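Local atomic coordinates of adenylation domain (Streptomyces sp., PDB entry 5N9X), a protein that is an adenylation domain of the ANL superfamily of AMP-binding enzymes and binds ATP and threonine. Residues A[450-455]-A[516-521]. Numbering follows the deposited sequence.
Sequences DAVVWV and ADRASV
Val452 and Trp454, alternate residues of edge strand 450-457, receive the first turn of helix 518-528 in the small C-terminal domain of this ANL-family protein, a worked example of a terminal helix packing on one face of a three-stranded sheet. Val452 divides its branches: CG2 meets Ala516 CB at 4.1 Å, whereas CG1, anti to the backbone N (chi1 174°), lies over one face of the Arg518 guanidinium, 4.0 Å from Arg518 NH1. A bend at chi3 (69°) helps bring the guanidinium against the strand. Val453 O lies at the edge of the guanidinium, in its plane, and accepts a short but bent, weak hydrogen bond from Arg518 NH2 (2.6 Å, 126° at the hydrogen). Arg518 NH1 forms a salt bridge with Glu439 of helix 435-443, and the same Glu439 OE2 accepts from Val453 N, so one carboxylate ties arginine and strand together. Asp517 stands at the N-cap position just before the helix, and its OD1 accepts weakly from Ser520 N. Farther along, the buried Trp454 ring, its NE1 hydrogen-bonded to His456 ND1, meets Val521 obliquely through its six-membered part. There Val521 CG1 sits 3.4 Å from Trp454 CH2 and 3.5 Å from Trp454 CZ3.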
# COMPACT_ATOMS: atom_id res chain seq x y z
N ASP A 450 12.09 16.05 0.19
CA ASP A 450 12.27 14.69 -0.30
C ASP A 450 13.39 14.55 -1.32
O ASP A 450 13.69 15.49 -2.06
CB ASP A 450 10.96 14.19 -0.92
CG ASP A 450 10.67 12.75 -0.57
OD1 ASP A 450 11.63 11.94 -0.45
OD2 ASP A 450 9.48 12.43 -0.40
N ALA A 451 13.97 13.36 -1.40
CA ALA A 451 15.04 13.09 -2.36
C ALA A 451 14.96 11.69 -2.98
O ALA A 451 14.56 10.74 -2.32
CB ALA A 451 16.39 13.29 -1.68
N VAL A 452 15.35 11.58 -4.25
CA VAL A 452 15.52 10.29 -4.92
C VAL A 452 16.93 10.23 -5.50
O VAL A 452 17.31 11.09 -6.29
CB VAL A 452 14.49 10.10 -6.05
CG1 VAL A 452 14.77 8.81 -6.85
CG2 VAL A 452 13.09 10.10 -5.48
N VAL A 453 17.71 9.23 -5.09
CA VAL A 453 19.08 9.13 -5.55
C VAL A 453 19.24 7.83 -6.32
O VAL A 453 18.84 6.77 -5.83
CB VAL A 453 20.10 9.16 -4.38
CG1 VAL A 453 21.52 8.99 -4.90
CG2 VAL A 453 19.97 10.44 -3.58
N TRP A 454 19.81 7.90 -7.52
CA TRP A 454 20.05 6.67 -8.28
C TRP A 454 21.31 6.71 -9.16
O TRP A 454 21.91 7.76 -9.35
CB TRP A 454 18.82 6.32 -9.15
CG TRP A 454 18.62 7.18 -10.35
CD1 TRP A 454 18.85 6.84 -11.66
CD2 TRP A 454 18.13 8.52 -10.36
NE1 TRP A 454 18.52 7.89 -12.48
CE2 TRP A 454 18.08 8.93 -11.72
CE3 TRP A 454 17.73 9.42 -9.36
CZ2 TRP A 454 17.64 10.20 -12.09
CZ3 TRP A 454 17.30 10.68 -9.73
CH2 TRP A 454 17.26 11.07 -11.08
N VAL A 455 21.72 5.55 -9.65
CA VAL A 455 22.75 5.50 -10.67
C VAL A 455 22.10 5.74 -12.03
O VAL A 455 21.15 5.08 -12.40
CB VAL A 455 23.52 4.16 -10.65
CG1 VAL A 455 24.61 4.15 -11.73
CG2 VAL A 455 24.15 3.95 -9.28
N ALA A 516 7.13 7.71 -4.35
CA ALA A 516 7.96 8.29 -5.41
C ALA A 516 8.20 7.28 -6.52
O ALA A 516 8.68 6.17 -6.28
CB ALA A 516 9.28 8.76 -4.84
N ASP A 517 7.85 7.67 -7.75
CA ASP A 517 8.05 6.81 -8.91
C ASP A 517 9.48 7.02 -9.39
O ASP A 517 9.81 8.07 -9.95
CB ASP A 517 7.02 7.16 -9.99
CG ASP A 517 7.07 6.23 -11.22
OD1 ASP A 517 7.99 5.38 -11.36
OD2 ASP A 517 6.13 6.38 -12.05
N ARG A 518 10.33 6.03 -9.13
CA ARG A 518 11.77 6.11 -9.42
C ARG A 518 12.06 6.11 -10.94
O ARG A 518 12.85 6.94 -11.43
CB ARG A 518 12.52 4.96 -8.71
CG ARG A 518 12.41 4.96 -7.15
CD ARG A 518 13.31 3.89 -6.45
NE ARG A 518 14.73 4.21 -6.58
CZ ARG A 518 15.45 4.96 -5.74
NH1 ARG A 518 14.92 5.44 -4.62
NH2 ARG A 518 16.73 5.19 -5.99
N ALA A 519 11.41 5.20 -11.67
CA ALA A 519 11.51 5.16 -13.14
C ALA A 519 11.04 6.47 -13.79
O ALA A 519 11.57 6.88 -14.83
CB ALA A 519 10.70 4.00 -13.70
N SER A 520 10.05 7.12 -13.19
CA SER A 520 9.62 8.47 -13.61
C SER A 520 10.61 9.60 -13.29
O SER A 520 10.59 10.66 -13.90
CB SER A 520 8.29 8.81 -12.97
OG SER A 520 7.68 9.90 -13.60
N VAL A 521 11.44 9.42 -12.29
CA VAL A 521 12.33 10.51 -11.97
C VAL A 521 13.51 10.44 -12.94
O VAL A 521 13.91 11.44 -13.50
CB VAL A 521 12.79 10.45 -10.49
CG1 VAL A 521 13.96 11.36 -10.27
CG2 VAL A 521 11.66 10.87 -9.58